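Local coordinates for protein epoxide hydrolase (Aspergillus niger, PDB 3G02) that probably hydrolyses epoxides to vicinal diols, as an alpha/beta-hydrolase-fold epoxide hydrolase made enantioselective by directed evolution, at residues D30-L35 with Y302-S307; F122-P127 with L296-L301. The protein carries 9 engineered substitutions. All blocks are in the same frame, centred on the assembly; numbering follows the deposited sequence.

Interaction 1: D30-L35 with Y302-S307; sequences DDLKTL and YWLTES
L32 and L304 have the nearest pair of CA atoms, with L32 CA 8.0 Å from L304 CA, where helix 26-38 meets the C-terminal end of helix 292-304. Side chains fill this gap, and no direct hydrogen bond crosses it. W303 and L32 carry most of the contact. W303 CG is anti to the backbone N (chi1 176°), which sends the ring out toward helix 26-38. L32 CD1 lies over one face of the W303 indole, 3.8 Å from the centroid of its five-membered ring and 24° off the ring normal, a CH-pi contact. L35 meets the same ring at its edge, with L35 CD1 3.7 Å from W303 CZ2. L32 also uses its other methyl: L32 CD2 lies 4.3 Å from L304 CD2. One water joins the polar atoms. It accepts from W303 NE1 at 3.2 Å and donates to D31 OD2 at 2.6 Å, so the indole N-H is satisfied. Just beyond, a Schellman motif ends helix 292-304, with E306 at positive phi as its C-prime residue. P271 of helix 271-284 packs on L32, L35 and W303, W69 of helix 59-71 touches L32, and K40 of the second subunit packs on L35 and W303.

Interaction 2: F122-P127 with L296-L301; sequences FVEFYP and LEMVSL
V123 meets M298 and L301 where a 3-10 turn, just ahead of helix 126-135 of the alpha/beta-hydrolase fold, faces helix 292-304. The contact is apolar and buried. V123 and E124 are each modelled in two conformers, and one of each is described here. V123 points at the helix and splits its two methyls between two partners. With chi1 at -175°, CG1 is anti to the backbone N and CG2 is anti to the carbonyl carbon. V123 CG1 touches the terminal methyl of M298, at 4.0 Å from M298 CE. M298 gets there by a bent chain: its CG is anti to the carbonyl carbon, chi2 turns at -49°, and a nearly extended chi3 carries CE out to the turn. M298 CE also comes to 4.4 Å from E124 CG, so the thioether end sits against both residues. V123 is also backed by F78 and L82 of helix 75-82, while Y282 of helix 271-284 packs on M298. Within its own turn, V123 CG2 lies 3.6 Å above the plane of the F122 ring, toward the rim. The side chains of V123 and L301 run past each other in opposite directions. V123 CG2 is 3.6 Å from L301 CD2, roughly at a right angle to the direction of the F122 ring.

How the interactions relate
Helix 292-304 serves both interactions, with consecutive parts of it taking part. Their centres are 15 Å apart. They touch directly where L32 CD2 of interaction 1 packs 4.1 Å from S300 OG of interaction 2. W69 of helix 59-71 also links them, by packing on L32 and V299 and by its hydrogen bond to S300. Interaction 1 lies away from the predicted catalytic residues and next to the second subunit. Interaction 2 is nearer the chain centre and close to the probable active site: the side chain of E124 is about 6 Å from that of H375 and about 7 Å from that of D193, the predicted nucleophile.

Interaction 1: D30-L35 with Y302-S307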
ATOM      1  N   ASP A  30      20.692  19.259  -3.199  1.00 15.95           N
ATOM      2  CA  ASP A  30      20.499  19.529  -4.621  1.00 16.17           C
ATOM      3  C   ASP A  30      19.805  18.352  -5.298  1.00 15.57           C
ATOM      4  O   ASP A  30      18.887  18.549  -6.094  1.00 15.55           O
ATOM      5  CB  ASP A  30      21.839  19.798  -5.316  1.00 16.61           C
ATOM      6  CG  ASP A  30      22.532  21.052  -4.811  1.00 18.32           C
ATOM      7  OD1 ASP A  30      21.872  21.914  -4.182  1.00 20.41           O
ATOM      8  OD2 ASP A  30      23.753  21.170  -5.050  1.00 20.61           O
ATOM      9  N   ASP A  31      20.250  17.139  -4.968  1.00 15.18           N
ATOM     10  CA  ASP A  31      19.675  15.916  -5.528  1.00 14.80           C
ATOM     11  C   ASP A  31      18.194  15.820  -5.174  1.00 14.25           C
ATOM     12  O   ASP A  31      17.366  15.515  -6.030  1.00 14.06           O
ATOM     13  CB  ASP A  31      20.425  14.677  -5.032  1.00 15.15           C
ATOM     14  CG  ASP A  31      20.251  13.475  -5.953  1.00 16.91           C
ATOM     15  OD1 ASP A  31      20.310  13.655  -7.188  1.00 18.20           O
ATOM     16  OD2 ASP A  31      20.073  12.345  -5.445  1.00 19.33           O
ATOM     17  N   LEU A  32      17.869  16.107  -3.914  1.00 13.66           N
ATOM     18  CA  LEU A  32      16.476  16.118  -3.470  1.00 13.04           C
ATOM     19  C   LEU A  32      15.624  17.098  -4.281  1.00 13.11           C
ATOM     20  O   LEU A  32      14.555  16.733  -4.761  1.00 12.73           O
ATOM     21  CB  LEU A  32      16.379  16.403  -1.962  1.00 12.73           C
ATOM     22  CG  LEU A  32      14.991  16.662  -1.351  1.00 12.26           C
ATOM     23  CD1 LEU A  32      14.018  15.513  -1.636  1.00 11.86           C
ATOM     24  CD2 LEU A  32      15.096  16.907   0.147  1.00 12.64           C
ATOM     25  N   LYS A  33      16.096  18.330  -4.453  0.50 13.05           N
ATOM     26  CA  LYS A  33      15.319  19.323  -5.195  0.50 13.38           C
ATOM     27  C   LYS A  33      15.164  18.962  -6.676  0.50 13.33           C
ATOM     28  O   LYS A  33      14.106  19.198  -7.260  0.50 13.31           O
ATOM     29  CB  LYS A  33      15.881  20.739  -5.001  0.50 13.56           C
ATOM     30  CG  LYS A  33      15.846  21.226  -3.546  0.50 14.45           C
ATOM     31  CD  LYS A  33      14.426  21.301  -2.973  0.50 15.57           C
ATOM     32  CE  LYS A  33      14.434  21.241  -1.445  0.50 16.03           C
ATOM     33  NZ  LYS A  33      15.032  22.450  -0.813  0.50 17.23           N
ATOM     34  N   THR A  34      16.209  18.380  -7.270  1.00 13.33           N
ATOM     35  CA  THR A  34      16.129  17.867  -8.640  1.00 13.50           C
ATOM     36  C   THR A  34      15.048  16.791  -8.763  1.00 13.39           C
ATOM     37  O   THR A  34      14.236  16.828  -9.688  1.00 13.75           O
ATOM     38  CB  THR A  34      17.493  17.317  -9.114  1.00 13.64           C
ATOM     39  OG1 THR A  34      18.415  18.407  -9.241  1.00 14.65           O
ATOM     40  CG2 THR A  34      17.373  16.605 -10.466  1.00 13.92           C
ATOM     41  N   LEU A  35      15.020  15.860  -7.812  1.00 13.57           N
ATOM     42  CA  LEU A  35      14.047  14.773  -7.868  1.00 13.78           C
ATOM     43  C   LEU A  35      12.630  15.232  -7.527  1.00 13.66           C
ATOM     44  O   LEU A  35      11.666  14.690  -8.060  1.00 13.81           O
ATOM     45  CB  LEU A  35      14.492  13.582  -7.015  1.00 13.99           C
ATOM     46  CG  LEU A  35      15.851  12.950  -7.366  1.00 15.01           C
ATOM     47  CD1 LEU A  35      16.109  11.725  -6.510  1.00 16.13           C
ATOM     48  CD2 LEU A  35      15.969  12.605  -8.850  1.00 16.61           C
ATOM     49  N   TYR A 302      13.301  11.812   6.565  1.00  7.48           N
ATOM     50  CA  TYR A 302      13.191  10.414   6.139  1.00  7.31           C
ATOM     51  C   TYR A 302      13.887  10.165   4.803  1.00  7.44           C
ATOM     52  O   TYR A 302      14.588   9.160   4.635  1.00  7.44           O
ATOM     53  CB  TYR A 302      11.722   9.999   6.038  1.00  7.38           C
ATOM     54  CG  TYR A 302      11.183   9.292   7.258  1.00  7.10           C
ATOM     55  CD1 TYR A 302      11.339   9.834   8.537  1.00  8.11           C
ATOM     56  CD2 TYR A 302      10.493   8.085   7.135  1.00  7.76           C
ATOM     57  CE1 TYR A 302      10.836   9.185   9.660  1.00  8.04           C
ATOM     58  CE2 TYR A 302       9.982   7.435   8.249  1.00  7.54           C
ATOM     59  CZ  TYR A 302      10.155   7.990   9.507  1.00  6.54           C
ATOM     60  OH  TYR A 302       9.648   7.338  10.602  1.00  6.52           O
ATOM     61  N   TRP A 303      13.697  11.082   3.855  1.00  7.58           N
ATOM     62  CA  TRP A 303      14.274  10.928   2.519  1.00  8.30           C
ATOM     63  C   TRP A 303      15.799  10.891   2.570  1.00  8.51           C
ATOM     64  O   TRP A 303      16.435   9.983   2.016  1.00  8.69           O
ATOM     65  CB  TRP A 303      13.824  12.059   1.592  1.00  8.51           C
ATOM     66  CG  TRP A 303      14.489  11.980   0.246  1.00  8.66           C
ATOM     67  CD1 TRP A 303      15.593  12.675  -0.167  1.00  9.59           C
ATOM     68  CD2 TRP A 303      14.112  11.139  -0.851  1.00  8.25           C
ATOM     69  NE1 TRP A 303      15.920  12.324  -1.454  1.00 10.07           N
ATOM     70  CE2 TRP A 303      15.029  11.383  -1.900  1.00  9.01           C
ATOM     71  CE3 TRP A 303      13.089  10.199  -1.050  1.00  8.89           C
ATOM     72  CZ2 TRP A 303      14.947  10.730  -3.133  1.00  9.45           C
ATOM     73  CZ3 TRP A 303      13.012   9.544  -2.276  1.00  9.00           C
ATOM     74  CH2 TRP A 303      13.936   9.815  -3.302  1.00  9.29           C
ATOM     75  N   LEU A 304      16.363  11.875   3.261  1.00  8.69           N
ATOM     76  CA  LEU A 304      17.811  12.074   3.301  1.00  8.93           C
ATOM     77  C   LEU A 304      18.565  11.011   4.094  1.00  9.33           C
ATOM     78  O   LEU A 304      19.787  10.907   3.990  1.00 10.12           O
ATOM     79  CB  LEU A 304      18.134  13.477   3.826  1.00  8.84           C
ATOM     80  CG  LEU A 304      17.656  14.637   2.947  1.00  8.92           C
ATOM     81  CD1 LEU A 304      17.647  15.949   3.722  1.00 10.03           C
ATOM     82  CD2 LEU A 304      18.525  14.753   1.691  1.00  8.76           C
ATOM     83  N   THR A 305      17.833  10.214   4.874  1.00  8.96           N
ATOM     84  CA  THR A 305      18.426   9.152   5.683  1.00  8.62           C
ATOM     85  C   THR A 305      17.986   7.759   5.226  1.00  8.75           C
ATOM     86  O   THR A 305      18.303   6.763   5.873  1.00  8.83           O
ATOM     87  CB  THR A 305      18.058   9.321   7.166  1.00  8.76           C
ATOM     88  OG1 THR A 305      16.630   9.353   7.301  1.00  7.68           O
ATOM     89  CG2 THR A 305      18.647  10.617   7.726  1.00  9.17           C
ATOM     90  N   GLU A 306      17.257   7.700   4.109  1.00  8.84           N
ATOM     91  CA  GLU A 306      16.711   6.437   3.589  1.00  9.32           C
ATOM     92  C   GLU A 306      16.015   5.637   4.692  1.00  8.45           C
ATOM     93  O   GLU A 306      16.193   4.421   4.803  1.00  8.68           O
ATOM     94  CB  GLU A 306      17.807   5.600   2.911  1.00  9.38           C
ATOM     95  CG  GLU A 306      18.422   6.269   1.685  1.00 10.93           C
ATOM     96  CD  GLU A 306      19.590   5.494   1.097  1.00 12.11           C
ATOM     97  OE1 GLU A 306      20.472   5.049   1.866  1.00 16.24           O
ATOM     98  OE2 GLU A 306      19.631   5.338  -0.141  1.00 16.38           O
ATOM     99  N   SER A 307      15.229   6.340   5.504  1.00  7.88           N
ATOM    100  CA  SER A 307      14.552   5.742   6.655  1.00  7.38           C
ATOM    101  C   SER A 307      13.490   4.731   6.270  1.00  7.07           C
ATOM    102  O   SER A 307      13.439   3.642   6.844  1.00  7.42           O
ATOM    103  CB  SER A 307      13.902   6.823   7.517  1.00  7.20           C
ATOM    104  OG  SER A 307      14.870   7.559   8.237  1.00  7.13           O
TER
HETATM  105  O   HOH W   1      18.328  11.956  -3.520  1.00 25.28           O

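Interaction 2: F122-P127 with L296-L301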
ATOM      1  N   PHE A 122      13.188  10.719  16.481  1.00  8.17           N
ATOM      2  CA  PHE A 122      13.656  11.402  17.684  1.00  7.93           C
ATOM      3  C   PHE A 122      13.213  12.871  17.759  1.00  8.18           C
ATOM      4  O   PHE A 122      13.010  13.413  18.855  1.00  8.18           O
ATOM      5  CB  PHE A 122      15.186  11.294  17.802  1.00  8.09           C
ATOM      6  CG  PHE A 122      15.944  12.161  16.830  1.00  7.91           C
ATOM      7  CD1 PHE A 122      16.095  11.777  15.500  1.00  8.56           C
ATOM      8  CD2 PHE A 122      16.516  13.363  17.248  1.00  8.70           C
ATOM      9  CE1 PHE A 122      16.790  12.578  14.605  1.00  7.79           C
ATOM     10  CE2 PHE A 122      17.213  14.172  16.360  1.00  8.96           C
ATOM     11  CZ  PHE A 122      17.356  13.781  15.035  1.00  8.96           C
ATOM     12  N   VAL A 123      13.037  13.478  16.588  0.50  8.16           N
ATOM     13  CA  VAL A 123      12.681  14.890  16.462  0.50  8.12           C
ATOM     14  C   VAL A 123      11.328  15.184  17.109  0.50  8.46           C
ATOM     15  O   VAL A 123      11.105  16.274  17.633  0.50  8.76           O
ATOM     16  CB  VAL A 123      12.670  15.329  14.976  0.50  7.85           C
ATOM     17  CG1 VAL A 123      12.412  16.828  14.843  0.50  7.86           C
ATOM     18  CG2 VAL A 123      13.989  14.969  14.314  0.50  7.85           C
ATOM     19  N   GLU A 124      10.432  14.204  17.085  0.50  8.60           N
ATOM     20  CA  GLU A 124       9.115  14.376  17.689  0.50  8.92           C
ATOM     21  C   GLU A 124       9.169  14.802  19.150  0.50  8.82           C
ATOM     22  O   GLU A 124       8.213  15.390  19.661  0.50  8.35           O
ATOM     23  CB  GLU A 124       8.305  13.096  17.572  0.50  9.18           C
ATOM     24  CG  GLU A 124       7.903  12.769  16.166  0.50 10.58           C
ATOM     25  CD  GLU A 124       7.058  11.521  16.092  0.50 11.71           C
ATOM     26  OE1 GLU A 124       7.395  10.529  16.771  0.50 13.03           O
ATOM     27  OE2 GLU A 124       6.059  11.532  15.350  0.50 12.45           O
ATOM     28  N   PHE A 125      10.271  14.487  19.825  1.00  8.92           N
ATOM     29  CA  PHE A 125      10.415  14.823  21.235  1.00  8.89           C
ATOM     30  C   PHE A 125      11.120  16.146  21.493  1.00  8.95           C
ATOM     31  O   PHE A 125      11.279  16.542  22.647  1.00  8.94           O
ATOM     32  CB  PHE A 125      11.096  13.673  21.992  1.00  8.66           C
ATOM     33  CG  PHE A 125      10.231  12.453  22.120  1.00  7.97           C
ATOM     34  CD1 PHE A 125       9.215  12.409  23.069  1.00  7.94           C
ATOM     35  CD2 PHE A 125      10.412  11.355  21.279  1.00  8.38           C
ATOM     36  CE1 PHE A 125       8.393  11.292  23.190  1.00  8.96           C
ATOM     37  CE2 PHE A 125       9.600  10.233  21.392  1.00  8.42           C
ATOM     38  CZ  PHE A 125       8.589  10.199  22.349  1.00  9.02           C
ATOM     39  N   TYR A 126      11.528  16.833  20.427  1.00  9.20           N
ATOM     40  CA  TYR A 126      12.222  18.115  20.572  1.00  9.20           C
ATOM     41  C   TYR A 126      11.400  19.191  21.302  1.00  9.50           C
ATOM     42  O   TYR A 126      11.940  19.856  22.181  1.00  9.28           O
ATOM     43  CB  TYR A 126      12.771  18.619  19.230  1.00  9.43           C
ATOM     44  CG  TYR A 126      14.202  18.182  18.959  1.00  9.12           C
ATOM     45  CD1 TYR A 126      14.653  16.906  19.325  1.00 10.08           C
ATOM     46  CD2 TYR A 126      15.102  19.039  18.326  1.00  9.58           C
ATOM     47  CE1 TYR A 126      15.964  16.506  19.078  1.00  9.72           C
ATOM     48  CE2 TYR A 126      16.411  18.642  18.069  1.00  9.75           C
ATOM     49  CZ  TYR A 126      16.833  17.381  18.453  1.00  9.74           C
ATOM     50  OH  TYR A 126      18.130  16.994  18.200  1.00 10.22           O
ATOM     51  N   PRO A 127      10.104  19.369  20.955  1.00  9.23           N
ATOM     52  CA  PRO A 127       9.311  20.303  21.765  1.00  9.38           C
ATOM     53  C   PRO A 127       9.345  20.013  23.269  1.00  9.48           C
ATOM     54  O   PRO A 127       9.463  20.950  24.064  1.00 10.04           O
ATOM     55  CB  PRO A 127       7.898  20.141  21.190  1.00  9.11           C
ATOM     56  CG  PRO A 127       8.156  19.828  19.750  1.00  9.36           C
ATOM     57  CD  PRO A 127       9.308  18.850  19.822  1.00  9.53           C
ATOM     58  N   LEU A 296       7.077  18.840   5.584  1.00  9.00           N
ATOM     59  CA  LEU A 296       8.237  18.832   4.690  1.00  9.21           C
ATOM     60  C   LEU A 296       9.540  18.498   5.422  1.00  8.90           C
ATOM     61  O   LEU A 296      10.374  17.776   4.885  1.00  8.89           O
ATOM     62  CB  LEU A 296       8.365  20.152   3.916  1.00  9.35           C
ATOM     63  CG  LEU A 296       7.265  20.433   2.885  1.00  9.77           C
ATOM     64  CD1 LEU A 296       7.507  21.775   2.199  1.00 10.48           C
ATOM     65  CD2 LEU A 296       7.162  19.319   1.843  1.00 10.53           C
ATOM     66  N   GLU A 297       9.697  19.000   6.646  1.00  9.10           N
ATOM     67  CA  GLU A 297      10.857  18.676   7.473  1.00  9.82           C
ATOM     68  C   GLU A 297      10.944  17.177   7.756  1.00  9.09           C
ATOM     69  O   GLU A 297      11.996  16.561   7.573  1.00  9.03           O
ATOM     70  CB  GLU A 297      10.812  19.440   8.805  1.00  9.81           C
ATOM     71  CG  GLU A 297      11.134  20.924   8.690  1.00 11.10           C
ATOM     72  CD  GLU A 297      10.863  21.701   9.972  1.00 11.70           C
ATOM     73  OE1 GLU A 297      10.304  21.136  10.936  1.00 13.08           O
ATOM     74  OE2 GLU A 297      11.227  22.894  10.012  1.00 15.68           O
ATOM     75  N   MET A 298       9.835  16.595   8.207  1.00  9.04           N
ATOM     76  CA  MET A 298       9.814  15.178   8.586  1.00  9.01           C
ATOM     77  C   MET A 298      10.037  14.262   7.394  1.00  8.24           C
ATOM     78  O   MET A 298      10.774  13.280   7.482  1.00  8.03           O
ATOM     79  CB  MET A 298       8.508  14.806   9.293  1.00  9.85           C
ATOM     80  CG  MET A 298       8.241  15.567  10.590  1.00 10.89           C
ATOM     81  SD  MET A 298       9.638  15.609  11.740  1.00 14.83           S
ATOM     82  CE  MET A 298       8.787  16.024  13.272  1.00 13.84           C
ATOM     83  N   VAL A 299       9.390  14.587   6.279  1.00  7.73           N
ATOM     84  CA  VAL A 299       9.542  13.801   5.058  1.00  7.65           C
ATOM     85  C   VAL A 299      10.960  13.931   4.488  1.00  7.68           C
ATOM     86  O   VAL A 299      11.561  12.933   4.087  1.00  8.03           O
ATOM     87  CB  VAL A 299       8.454  14.152   4.008  1.00  7.72           C
ATOM     88  CG1 VAL A 299       8.728  13.472   2.679  1.00  7.29           C
ATOM     89  CG2 VAL A 299       7.069  13.744   4.519  1.00  8.17           C
ATOM     90  N   SER A 300      11.498  15.151   4.475  1.00  7.72           N
ATOM     91  CA  SER A 300      12.872  15.369   4.013  1.00  7.70           C
ATOM     92  C   SER A 300      13.871  14.606   4.874  1.00  7.58           C
ATOM     93  O   SER A 300      14.807  14.008   4.353  1.00  7.69           O
ATOM     94  CB  SER A 300      13.221  16.859   4.001  1.00  7.50           C
ATOM     95  OG  SER A 300      12.390  17.559   3.091  1.00  8.31           O
ATOM     96  N   LEU A 301      13.655  14.614   6.190  1.00  7.81           N
ATOM     97  CA  LEU A 301      14.490  13.863   7.121  1.00  8.13           C
ATOM     98  C   LEU A 301      14.490  12.372   6.784  1.00  7.76           C
ATOM     99  O   LEU A 301      15.549  11.749   6.714  1.00  8.11           O
ATOM    100  CB  LEU A 301      14.018  14.098   8.558  1.00  8.23           C
ATOM    101  CG  LEU A 301      14.672  13.290   9.682  1.00  9.10           C
ATOM    102  CD1 LEU A 301      16.177  13.561   9.789  1.00 10.23           C
ATOM    103  CD2 LEU A 301      13.961  13.577  10.997  1.00  8.99           C
TER